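Local coordinates for DNA mismatch repair protein PMS1 (Saccharomyces cerevisiae, PDB 3H4L) that binds a nucleotide in its N-terminal region and, as a DNA mismatch repair protein, probably uses ATP in repairing replication errors, at residues R159-E162 against F163-F167; D11-V14 against H15-T18. All coordinates share one frame; numbering follows the deposited sequence.

Interaction 1 (R159-E162 against F163-F167)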
loop_
_atom_site.group_PDB
_atom_site.type_symbol
_atom_site.label_atom_id
_atom_site.label_comp_id
_atom_site.label_asym_id
_atom_site.label_seq_id
_atom_site.Cartn_x
_atom_site.Cartn_y
_atom_site.Cartn_z
ATOM N N ARG B 159 11.886 21.481 8.618
ATOM C CA ARG B 159 10.827 20.877 7.805
ATOM C C ARG B 159 10.913 19.355 7.756
ATOM O O ARG B 159 9.890 18.667 7.838
ATOM C CB ARG B 159 10.850 21.416 6.377
ATOM C CG ARG B 159 9.708 20.882 5.531
ATOM C CD ARG B 159 8.965 22.017 4.864
ATOM N NE ARG B 159 9.716 22.622 3.771
ATOM C CZ ARG B 159 9.526 23.863 3.339
ATOM N NH1 ARG B 159 8.621 24.638 3.906
ATOM N NH2 ARG B 159 10.232 24.328 2.327
ATOM N N GLN B 160 12.128 18.834 7.611
ATOM C CA GLN B 160 12.336 17.392 7.557
ATOM C C GLN B 160 11.831 16.757 8.844
ATOM O O GLN B 160 11.098 15.778 8.820
ATOM C CB GLN B 160 13.821 17.081 7.366
ATOM C CG GLN B 160 14.202 15.635 7.577
ATOM C CD GLN B 160 15.707 15.440 7.564
ATOM O OE1 GLN B 160 16.304 15.155 6.523
ATOM N NE2 GLN B 160 16.335 15.613 8.722
ATOM N N LYS B 161 12.222 17.330 9.972
ATOM C CA LYS B 161 11.807 16.813 11.270
ATOM C C LYS B 161 10.289 16.755 11.367
ATOM O O LYS B 161 9.735 15.763 11.832
ATOM C CB LYS B 161 12.375 17.692 12.387
ATOM C CG LYS B 161 12.217 17.127 13.790
ATOM C CD LYS B 161 12.842 18.073 14.817
ATOM C CE LYS B 161 12.644 17.585 16.248
ATOM N NZ LYS B 161 13.158 18.583 17.233
ATOM N N GLU B 162 9.618 17.815 10.927
ATOM C CA GLU B 162 8.157 17.863 10.959
ATOM C C GLU B 162 7.563 16.764 10.086
ATOM O O GLU B 162 6.511 16.208 10.407
ATOM C CB GLU B 162 7.654 19.222 10.463
ATOM C CG GLU B 162 7.081 20.106 11.551
ATOM C CD GLU B 162 5.825 19.526 12.185
ATOM O OE1 GLU B 162 4.810 19.357 11.471
ATOM O OE2 GLU B 162 5.851 19.243 13.402
ATOM N N PHE B 163 8.241 16.465 8.979
ATOM C CA PHE B 163 7.796 15.431 8.048
ATOM C C PHE B 163 7.775 14.068 8.725
ATOM O O PHE B 163 6.876 13.271 8.493
ATOM C CB PHE B 163 8.716 15.407 6.815
ATOM C CG PHE B 163 8.273 14.460 5.725
ATOM C CD1 PHE B 163 6.923 14.155 5.537
ATOM C CD2 PHE B 163 9.209 13.903 4.859
ATOM C CE1 PHE B 163 6.513 13.310 4.508
ATOM C CE2 PHE B 163 8.810 13.053 3.820
ATOM C CZ PHE B 163 7.456 12.758 3.647
ATOM N N SER B 164 8.760 13.811 9.575
ATOM C CA SER B 164 8.829 12.538 10.273
ATOM C C SER B 164 7.719 12.361 11.296
ATOM O O SER B 164 7.201 11.258 11.450
ATOM C CB SER B 164 10.179 12.381 10.957
ATOM O OG SER B 164 11.201 12.479 9.992
ATOM N N LYS B 165 7.342 13.419 12.004
ATOM C CA LYS B 165 6.277 13.244 12.976
ATOM C C LYS B 165 4.885 13.447 12.388
ATOM O O LYS B 165 3.888 13.425 13.114
ATOM C CB LYS B 165 6.485 14.138 14.210
ATOM C CG LYS B 165 6.806 15.582 13.947
ATOM C CD LYS B 165 7.121 16.280 15.261
ATOM C CE LYS B 165 7.721 17.681 15.049
ATOM N NZ LYS B 165 9.061 17.700 14.371
ATOM N N THR B 166 4.809 13.622 11.072
ATOM C CA THR B 166 3.513 13.794 10.428
ATOM C C THR B 166 3.427 13.030 9.114
ATOM O O THR B 166 2.470 13.199 8.367
ATOM C CB THR B 166 3.211 15.275 10.122
ATOM O OG1 THR B 166 4.251 15.812 9.303
ATOM C CG2 THR B 166 3.113 16.076 11.390
ATOM N N PHE B 167 4.406 12.174 8.837
ATOM C CA PHE B 167 4.404 11.452 7.570
ATOM C C PHE B 167 3.144 10.669 7.251
ATOM O O PHE B 167 2.743 10.597 6.085
ATOM C CB PHE B 167 5.627 10.535 7.447
ATOM C CG PHE B 167 5.557 9.283 8.269
ATOM C CD1 PHE B 167 5.766 9.316 9.642
ATOM C CD2 PHE B 167 5.342 8.055 7.655
ATOM C CE1 PHE B 167 5.772 8.138 10.396
ATOM C CE2 PHE B 167 5.343 6.869 8.395
ATOM C CZ PHE B 167 5.559 6.908 9.766
#

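Interaction 2 (D11-V14 against H15-T18)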
loop_
_atom_site.group_PDB
_atom_site.type_symbol
_atom_site.label_atom_id
_atom_site.label_comp_id
_atom_site.label_asym_id
_atom_site.label_seq_id
_atom_site.Cartn_x
_atom_site.Cartn_y
_atom_site.Cartn_z
ATOM N N ASP B 11 24.166 33.026 -1.881
ATOM C CA ASP B 11 23.354 32.607 -3.017
ATOM C C ASP B 11 22.800 31.195 -2.961
ATOM O O ASP B 11 21.661 30.964 -3.365
ATOM C CB ASP B 11 24.128 32.774 -4.323
ATOM C CG ASP B 11 24.248 34.223 -4.757
ATOM O OD1 ASP B 11 23.533 35.089 -4.199
ATOM O OD2 ASP B 11 25.055 34.489 -5.673
ATOM N N ILE B 12 23.596 30.249 -2.476
ATOM C CA ILE B 12 23.135 28.865 -2.404
ATOM C C ILE B 12 21.974 28.767 -1.425
ATOM O O ILE B 12 20.997 28.070 -1.684
ATOM C CB ILE B 12 24.287 27.894 -1.992
ATOM C CG1 ILE B 12 25.311 27.805 -3.121
ATOM C CG2 ILE B 12 23.753 26.501 -1.735
ATOM C CD1 ILE B 12 26.363 26.726 -2.917
ATOM N N ASP B 13 22.082 29.485 -0.311
ATOM C CA ASP B 13 21.028 29.494 0.697
ATOM C C ASP B 13 19.755 30.048 0.078
ATOM O O ASP B 13 18.691 29.443 0.189
ATOM C CB ASP B 13 21.432 30.366 1.887
ATOM C CG ASP B 13 22.587 29.785 2.656
ATOM O OD1 ASP B 13 22.412 28.710 3.268
ATOM O OD2 ASP B 13 23.676 30.397 2.644
ATOM N N VAL B 14 19.873 31.201 -0.573
ATOM C CA VAL B 14 18.731 31.826 -1.222
ATOM C C VAL B 14 18.071 30.802 -2.113
ATOM O O VAL B 14 16.848 30.692 -2.141
ATOM C CB VAL B 14 19.143 32.985 -2.108
ATOM C CG1 VAL B 14 17.932 33.552 -2.786
ATOM C CG2 VAL B 14 19.829 34.033 -1.284
ATOM N N HIS B 15 18.890 30.056 -2.846
ATOM C CA HIS B 15 18.373 29.034 -3.746
ATOM C C HIS B 15 17.710 27.925 -2.939
ATOM O O HIS B 15 16.673 27.409 -3.326
ATOM C CB HIS B 15 19.507 28.485 -4.623
ATOM C CG HIS B 15 19.188 27.187 -5.300
ATOM N ND1 HIS B 15 18.057 27.000 -6.068
ATOM C CD2 HIS B 15 19.857 26.008 -5.321
ATOM C CE1 HIS B 15 18.044 25.760 -6.529
ATOM N NE2 HIS B 15 19.124 25.137 -6.090
ATOM N N ARG B 16 18.298 27.589 -1.798
ATOM C CA ARG B 16 17.770 26.537 -0.934
ATOM C C ARG B 16 16.403 26.896 -0.375
ATOM O O ARG B 16 15.447 26.115 -0.456
ATOM C CB ARG B 16 18.727 26.298 0.227
ATOM C CG ARG B 16 18.654 24.899 0.789
ATOM C CD ARG B 16 19.532 24.727 2.017
ATOM N NE ARG B 16 18.853 25.246 3.189
ATOM C CZ ARG B 16 19.161 26.385 3.791
ATOM N NH1 ARG B 16 20.158 27.127 3.329
ATOM N NH2 ARG B 16 18.444 26.787 4.839
ATOM N N ILE B 17 16.335 28.085 0.211
ATOM C CA ILE B 17 15.123 28.608 0.816
ATOM C C ILE B 17 14.009 28.807 -0.210
ATOM O O ILE B 17 12.870 28.395 0.027
ATOM C CB ILE B 17 15.433 29.942 1.535
ATOM C CG1 ILE B 17 16.402 29.667 2.690
ATOM C CG2 ILE B 17 14.150 30.606 2.045
ATOM C CD1 ILE B 17 16.933 30.920 3.330
ATOM N N THR B 18 14.333 29.425 -1.345
ATOM C CA THR B 18 13.343 29.669 -2.391
ATOM C C THR B 18 12.782 28.360 -2.923
ATOM O O THR B 18 11.568 28.204 -3.049
ATOM C CB THR B 18 13.940 30.410 -3.584
ATOM O OG1 THR B 18 14.644 31.565 -3.125
ATOM C CG2 THR B 18 12.838 30.845 -4.542
#

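Interaction 1 (R159-E162 against F163-F167)
E162 meets K165 and T166 in a local contact at the C-terminal end of helix 157-164, where the chain turns towards helix 167-184. The last regular turn is carried by F163 N to R159 O (3.0 Å) and by S164 N to Q160 O (3.1 Å). The next rung, K165 N to K161 O, is weak at 3.4 Å, and K165 is the residue at which helical backbone angles are lost. The T166 hydroxyl also bonds the helix end: T166 OG1 donates to E162 O at 2.5 Å, from above the carbonyl plane, 35° out of it. With OG1 held between the backbone N and the carbonyl carbon (chi1 57°), the hydroxyl turns back to the helix while T166 CG2 lies 3.7 Å from E162 OE1. The K165 chain crosses the E162 side chain obliquely, and its bend at chi4 (-65°) turns K165 NZ to K161 CG, 3.3 Å away. K165 NZ and E162 OE2 form a long, weak salt bridge of 3.7 Å. F163 packs the buried side of the helix on L54, and R159 makes a cation-pi contact with F153. E162 probably offsets the charge of K165 NZ, which sits 5.1 Å from K161 NZ, though only modestly at this exposed site; the threonine hydroxyl adds a polar grip at the helix end.

Interaction 2 (D11-V14 against H15-T18)
The first two turns of helix 11-22 carry four successive i to i+4 backbone bonds, from H15 N to D11 O through T18 N to V14 O; the one from I17 N to D13 O is nearly straight (2.7 Å, 172°). On one flank D13 and R16 lie side by side, and D13 OD1 makes a salt bridge to R16 NH1 at 2.8 Å. The carboxylate oxygen meets the guanidinium at its edge, near its plane, although the two groups are turned 86° apart, so one nitrogen makes the bridge. A bend at chi3 (81°) folds the arginine head back to D13, while its NE bonds N155 O. T18 OG1, swung beside its own backbone N, adds a 2.6 Å bond to V14 O; amide and hydroxyl reach that oxygen from opposite faces of its plane. With a valine in its place, V14 O would probably lose its second donor and keep the amide alone. H15 turns its ring inward, ND1 bonding K77 NZ and NE2 bonding M129 O. An i to i+3 ion pair and a threonine hydroxyl folded back onto the i-4 carbonyl are familiar features of alpha helices, here on a helix whose H15 is buried.

How the interactions relate
Interaction 2 comes first along the chain, on helix 11-22, and interaction 1 follows much later on helix 157-164, just ahead of helix 167-184. Their centres are about 21 Å apart; the nearest atoms come to about 5 Å without touching. The segment 153-156 links them: R16 of interaction 2 reaches N155 and L156, and R159 of interaction 1 meets F153 in the loop leading into helix 157-164. Both belong to the nucleotide-binding part of the protein, consistent with its GHKL-type ATPase family. The H15 side chain of interaction 2 lies about 11 Å from the bound ATP analogue but is not part of its pocket, whereas interaction 1 lies at the turn between helices 157-164 and 167-184.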